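Side-chain contacts in CdiA toxin (Cupriavidus taiwanensis, PDB 5T87), which probably acts as the toxin of a contact-dependent growth inhibition system, its C-terminal catalytic domain being held here by the CdiI immunity protein: residues S14-V17 and R23-S26; D38-L41 and Y45-H48. All coordinates share one frame; numbering follows the deposited sequence.

Interactions 1 and 2 are the two outer pairings of one four-stranded antiparallel sheet: 14-17 with 23-26 belongs to the first hairpin, 38-41 with 45-48 to the second. Their centres lie about 11 Å apart, and neighbouring strands 21-27 and 34-41 join them. They are tied directly by a salt bridge, Arg-23 NE to Asp-38 OD1, 2.7 Å, and Arg-24 CD packs on Tyr-45 CE2 at 4.1 Å. Both contacts reach the CdiI immunity protein. Arg-23 of interaction 1 makes a second salt bridge, to Asp-108 of CdiI, whereas in interaction 2 His-46 and His-48 meet His-72 of CdiI and Tyr-45 carries the sheet across the interface.

Interaction 1: residues S14-V17 and R23-S26; sequences SVQV and RRVS
The guanidinium of Arg-24 lies flat against the backbone of the 14-17 segment. Over one of its faces sit Gln-16 N, 3.4 Å above the middle of the plane, and Val-15 C nearer the rim. On the same face, Gln-16 CB lies over the NH2 end, 3.6 Å from Arg-24 NH2, while the extended glutamine chain carries NE2 on to Ser-21 O. The edge of the guanidinium is turned to Ser-14, which it grips side-on with two nitrogens: NE reaches Ser-14 OG at 2.8 Å and NH1 reaches Ser-14 O at 3.1 Å. Both acceptors lie close to the guanidinium plane, although NH1 approaches the Ser-14 carbonyl from above its plane. The bend at chi3 (73°) turns the end of the arginine over the backbone of 14-17, and the two bonds fix its rotation. Ser-14 OG is also bonded to Leu-11 O.

The backbones form an antiparallel hairpin, with Val-15 and Val-25 as a hydrogen-bonded pair: Val-15 N meets Val-25 O at 3.0 Å and Val-25 N meets Val-15 O at 2.9 Å. Further along, Val-17 N bonds to Arg-23 O, just where the chain turns a corner. Val-15 and Val-25 lie side by side and point the same way. Val-17, with CG2 anti to its carbonyl carbon, brings that methyl across Val-25 CG1 at 3.7 Å.

Val-25 continues onto Leu-63 and Val-17 onto Asp-58, so helix 57-64 packs on the valine face. Beyond the other side of strand 21-27, strand 34-41 takes up backbone bonds from Arg-24 and Ser-26, and Ser-26 OG bonds to Val-10 O of helix 7-12.

Interaction 2: residues D38-L41 and Y45-H48; sequences DRTL and YHGH
Thr-40 OG1 meets His-46 ND1 at 2.8 Å, with the hydroxyl at the edge of the ring and near its plane. The threonine places its oxygen anti to the carbonyl carbon (chi1 -61°), leaning over to the neighbouring strand. Across the ring, His-46 NE2 is hydrogen-bonded to NE2 of His-72 of the CdiI immunity protein, so the imidazole is held at both nitrogens and its rotation is set by the two bonds together. Paired backbone bonds lie alongside: Asp-38 N to His-46 O and His-46 N to Asp-38 O, each 3.0 Å. The Asp-38 carbonyl oxygen also sits 3.5 Å above one face of the imidazole, towards its rim, and receives a CA-H...O contact from Tyr-45 CA at 3.3 Å.

These residues belong to the antiparallel beta hairpin of strands 34-41 and 44-50, whose turn end carries a classic beta bulge: Thr-40 and Leu-41 both face Val-44.

Asp-38 shares a face of the sheet with His-46, and its CB packs on His-46 NE2 at 3.4 Å. The carboxylate and imidazole planes are 38° apart. OD1 is engaged by Arg-23, while OD2 comes to the edge of the His-48 ring, 4.0 Å from CE1; at its NE2, His-48 is bonded to Arg-50. The side chains of the next pair, Arg-39 and Tyr-45, diverge, yet one face of the Tyr-45 ring lies against the start of the arginine: CB sits over it and CA makes an off-centre CH-pi contact, 4.2 Å from the ring centroid. Tyr-45 rests further on Met-3 of CdiI, and its backbone pairs in parallel with a strand of that protein, extending the sheet across the interface.

Interaction 1: residues S14-V17 and R23-S26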
ATOM      1  N   SER E  14      -4.909  -5.076  15.213  1.00 77.98           N
ATOM      2  CA  SER E  14      -5.136  -3.859  14.398  1.00 76.75           C
ATOM      3  C   SER E  14      -6.628  -3.625  14.158  1.00 76.59           C
ATOM      4  O   SER E  14      -7.440  -4.491  14.439  1.00 77.90           O
ATOM      5  CB  SER E  14      -4.402  -3.950  13.049  1.00 73.92           C
ATOM      6  OG  SER E  14      -4.990  -4.907  12.182  1.00 72.14           O
ATOM      7  N   VAL E  15      -6.972  -2.454  13.626  1.00 77.75           N
ATOM      8  CA  VAL E  15      -8.373  -2.082  13.340  1.00 78.36           C
ATOM      9  C   VAL E  15      -8.522  -1.482  11.918  1.00 76.59           C
ATOM     10  O   VAL E  15      -7.680  -0.702  11.453  1.00 74.02           O
ATOM     11  CB  VAL E  15      -8.952  -1.125  14.434  1.00 80.51           C
ATOM     12  CG1 VAL E  15      -8.199   0.205  14.495  1.00 80.22           C
ATOM     13  CG2 VAL E  15     -10.447  -0.892  14.230  1.00 81.18           C
ATOM     14  N   GLN E  16      -9.598  -1.869  11.238  1.00 74.73           N
ATOM     15  CA  GLN E  16      -9.902  -1.352   9.913  1.00 73.68           C
ATOM     16  C   GLN E  16     -10.239   0.113  10.059  1.00 74.00           C
ATOM     17  O   GLN E  16     -10.959   0.483  10.974  1.00 76.58           O
ATOM     18  CB  GLN E  16     -11.091  -2.106   9.320  1.00 73.37           C
ATOM     19  CG  GLN E  16     -11.442  -1.705   7.899  1.00 73.75           C
ATOM     20  CD  GLN E  16     -12.446  -2.637   7.252  1.00 73.98           C
ATOM     21  OE1 GLN E  16     -12.910  -3.590   7.866  1.00 75.42           O
ATOM     22  NE2 GLN E  16     -12.787  -2.363   6.004  1.00 74.40           N
ATOM     23  N   VAL E  17      -9.725   0.943   9.161  1.00 73.06           N
ATOM     24  CA  VAL E  17      -9.898   2.390   9.269  1.00 74.33           C
ATOM     25  C   VAL E  17     -11.301   2.783   8.801  1.00 75.87           C
ATOM     26  O   VAL E  17     -11.972   3.591   9.449  1.00 77.31           O
ATOM     27  CB  VAL E  17      -8.827   3.170   8.461  1.00 73.76           C
ATOM     28  CG1 VAL E  17      -8.996   4.678   8.649  1.00 74.45           C
ATOM     29  CG2 VAL E  17      -7.421   2.752   8.878  1.00 73.25           C
ATOM     30  N   ARG E  23      -7.669  -1.259   4.323  1.00 62.02           N
ATOM     31  CA  ARG E  23      -6.590  -0.608   5.063  1.00 63.46           C
ATOM     32  C   ARG E  23      -6.869  -0.575   6.563  1.00 65.21           C
ATOM     33  O   ARG E  23      -7.925  -0.098   6.987  1.00 66.18           O
ATOM     34  CB  ARG E  23      -6.373   0.812   4.555  1.00 64.79           C
ATOM     35  CG  ARG E  23      -5.220   1.546   5.224  1.00 65.44           C
ATOM     36  CD  ARG E  23      -4.743   2.728   4.390  1.00 66.89           C
ATOM     37  NE  ARG E  23      -3.576   2.405   3.571  1.00 66.75           N
ATOM     38  CZ  ARG E  23      -2.830   3.296   2.911  1.00 67.22           C
ATOM     39  NH1 ARG E  23      -3.130   4.595   2.948  1.00 69.49           N
ATOM     40  NH2 ARG E  23      -1.779   2.881   2.207  1.00 66.49           N
ATOM     41  N   ARG E  24      -5.910  -1.097   7.333  1.00 65.66           N
ATOM     42  CA  ARG E  24      -5.973  -1.147   8.781  1.00 68.14           C
ATOM     43  C   ARG E  24      -4.855  -0.319   9.391  1.00 70.83           C
ATOM     44  O   ARG E  24      -3.908   0.085   8.698  1.00 69.14           O
ATOM     45  CB  ARG E  24      -5.819  -2.584   9.283  1.00 67.98           C
ATOM     46  CG  ARG E  24      -6.677  -3.615   8.575  1.00 68.14           C
ATOM     47  CD  ARG E  24      -6.566  -4.970   9.255  1.00 68.81           C
ATOM     48  NE  ARG E  24      -7.263  -5.016  10.546  1.00 70.46           N
ATOM     49  CZ  ARG E  24      -8.583  -5.161  10.718  1.00 71.20           C
ATOM     50  NH1 ARG E  24      -9.085  -5.190  11.948  1.00 72.39           N
ATOM     51  NH2 ARG E  24      -9.409  -5.270   9.682  1.00 70.33           N
ATOM     52  N   VAL E  25      -4.965  -0.107  10.705  1.00 74.20           N
ATOM     53  CA  VAL E  25      -3.968   0.638  11.498  1.00 76.68           C
ATOM     54  C   VAL E  25      -3.856   0.074  12.923  1.00 78.73           C
ATOM     55  O   VAL E  25      -4.853  -0.376  13.496  1.00 80.64           O
ATOM     56  CB  VAL E  25      -4.286   2.160  11.536  1.00 77.10           C
ATOM     57  CG1 VAL E  25      -5.654   2.446  12.150  1.00 77.11           C
ATOM     58  CG2 VAL E  25      -3.195   2.928  12.268  1.00 78.46           C
ATOM     59  N   SER E  26      -2.642   0.098  13.477  1.00 81.18           N
ATOM     60  CA  SER E  26      -2.380  -0.350  14.856  1.00 83.53           C
ATOM     61  C   SER E  26      -1.244   0.459  15.505  1.00 87.74           C
ATOM     62  O   SER E  26      -0.669   1.358  14.875  1.00 88.33           O
ATOM     63  CB  SER E  26      -2.020  -1.836  14.853  1.00 82.15           C
ATOM     64  OG  SER E  26      -2.253  -2.436  16.116  1.00 84.26           O
TER

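Interaction 2: residues D38-L41 and Y45-H48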
ATOM      1  N   ASP E  38      -1.874  -3.012   4.693  1.00 51.91           N
ATOM      2  CA  ASP E  38      -2.683  -3.094   3.477  1.00 51.88           C
ATOM      3  C   ASP E  38      -2.777  -4.528   3.010  1.00 49.53           C
ATOM      4  O   ASP E  38      -1.859  -5.317   3.225  1.00 49.57           O
ATOM      5  CB  ASP E  38      -2.052  -2.261   2.368  1.00 53.13           C
ATOM      6  CG  ASP E  38      -1.916  -0.810   2.744  1.00 55.18           C
ATOM      7  OD1 ASP E  38      -2.952  -0.109   2.724  1.00 55.31           O
ATOM      8  OD2 ASP E  38      -0.782  -0.382   3.084  1.00 57.34           O
ATOM      9  N   ARG E  39      -3.873  -4.854   2.342  1.00 47.78           N
ATOM     10  CA  ARG E  39      -4.070  -6.199   1.857  1.00 47.48           C
ATOM     11  C   ARG E  39      -3.113  -6.520   0.719  1.00 45.56           C
ATOM     12  O   ARG E  39      -2.913  -5.705  -0.171  1.00 44.55           O
ATOM     13  CB  ARG E  39      -5.495  -6.422   1.364  1.00 49.39           C
ATOM     14  CG  ARG E  39      -5.824  -7.908   1.290  1.00 51.09           C
ATOM     15  CD  ARG E  39      -6.951  -8.186   0.340  1.00 52.83           C
ATOM     16  NE  ARG E  39      -8.230  -7.848   0.948  1.00 54.69           N
ATOM     17  CZ  ARG E  39      -9.291  -7.357   0.299  1.00 57.84           C
ATOM     18  NH1 ARG E  39      -9.256  -7.114  -1.018  1.00 58.60           N
ATOM     19  NH2 ARG E  39     -10.400  -7.101   0.981  1.00 59.81           N
ATOM     20  N   THR E  40      -2.541  -7.715   0.761  1.00 43.14           N
ATOM     21  CA  THR E  40      -1.763  -8.230  -0.331  1.00 42.59           C
ATOM     22  C   THR E  40      -2.722  -9.032  -1.207  1.00 43.55           C
ATOM     23  O   THR E  40      -3.019  -8.645  -2.334  1.00 45.40           O
ATOM     24  CB  THR E  40      -0.592  -9.072   0.216  1.00 42.12           C
ATOM     25  OG1 THR E  40       0.257  -8.237   1.024  1.00 41.38           O
ATOM     26  CG2 THR E  40       0.211  -9.733  -0.897  1.00 42.26           C
ATOM     27  N   LEU E  41      -3.217 -10.130  -0.658  1.00 43.93           N
ATOM     28  CA  LEU E  41      -4.136 -11.063  -1.312  1.00 44.52           C
ATOM     29  C   LEU E  41      -4.771 -11.868  -0.168  1.00 44.95           C
ATOM     30  O   LEU E  41      -4.095 -12.163   0.815  1.00 43.72           O
ATOM     31  CB  LEU E  41      -3.384 -12.014  -2.255  1.00 44.77           C
ATOM     32  CG  LEU E  41      -2.902 -11.529  -3.630  1.00 45.46           C
ATOM     33  CD1 LEU E  41      -2.156 -12.603  -4.424  1.00 45.91           C
ATOM     34  CD2 LEU E  41      -4.076 -10.989  -4.442  1.00 46.49           C
ATOM     35  N   TYR E  45      -1.414  -9.616   4.599  1.00 45.69           N
ATOM     36  CA  TYR E  45      -1.208  -8.172   4.677  1.00 46.68           C
ATOM     37  C   TYR E  45       0.290  -7.825   4.739  1.00 46.94           C
ATOM     38  O   TYR E  45       1.081  -8.609   5.292  1.00 48.20           O
ATOM     39  CB  TYR E  45      -1.910  -7.606   5.918  1.00 47.09           C
ATOM     40  CG  TYR E  45      -3.427  -7.543   5.818  1.00 48.31           C
ATOM     41  CD1 TYR E  45      -4.212  -8.682   5.986  1.00 48.87           C
ATOM     42  CD2 TYR E  45      -4.084  -6.333   5.587  1.00 48.98           C
ATOM     43  CE1 TYR E  45      -5.602  -8.623   5.900  1.00 49.60           C
ATOM     44  CE2 TYR E  45      -5.467  -6.260   5.500  1.00 49.07           C
ATOM     45  CZ  TYR E  45      -6.221  -7.398   5.658  1.00 50.01           C
ATOM     46  OH  TYR E  45      -7.581  -7.282   5.575  1.00 50.64           O
ATOM     47  N   HIS E  46       0.656  -6.664   4.176  1.00 45.93           N
ATOM     48  CA  HIS E  46       2.002  -6.047   4.355  1.00 46.78           C
ATOM     49  C   HIS E  46       1.866  -4.740   5.137  1.00 45.57           C
ATOM     50  O   HIS E  46       0.758  -4.221   5.295  1.00 44.40           O
ATOM     51  CB  HIS E  46       2.688  -5.746   3.015  1.00 48.09           C
ATOM     52  CG  HIS E  46       1.828  -4.972   2.066  1.00 49.27           C
ATOM     53  ND1 HIS E  46       1.000  -5.591   1.156  1.00 49.75           N
ATOM     54  CD2 HIS E  46       1.623  -3.642   1.919  1.00 49.82           C
ATOM     55  CE1 HIS E  46       0.343  -4.678   0.467  1.00 49.63           C
ATOM     56  NE2 HIS E  46       0.705  -3.489   0.907  1.00 50.28           N
ATOM     57  N   GLY E  47       2.981  -4.202   5.614  1.00 55.56           N
ATOM     58  CA  GLY E  47       2.904  -3.014   6.450  1.00 54.80           C
ATOM     59  C   GLY E  47       4.121  -2.126   6.465  1.00 54.92           C
ATOM     60  O   GLY E  47       5.230  -2.545   6.084  1.00 54.41           O
ATOM     61  N   HIS E  48       3.897  -0.890   6.912  1.00 55.23           N
ATOM     62  CA  HIS E  48       4.976   0.093   7.042  1.00 57.28           C
ATOM     63  C   HIS E  48       4.796   0.952   8.275  1.00 58.11           C
ATOM     64  O   HIS E  48       3.676   1.111   8.772  1.00 57.82           O
ATOM     65  CB  HIS E  48       5.090   0.973   5.781  1.00 57.54           C
ATOM     66  CG  HIS E  48       3.856   1.762   5.473  1.00 56.91           C
ATOM     67  ND1 HIS E  48       2.883   1.307   4.613  1.00 57.69           N
ATOM     68  CD2 HIS E  48       3.440   2.975   5.905  1.00 56.57           C
ATOM     69  CE1 HIS E  48       1.914   2.201   4.532  1.00 56.92           C
ATOM     70  NE2 HIS E  48       2.225   3.219   5.311  1.00 56.73           N
TER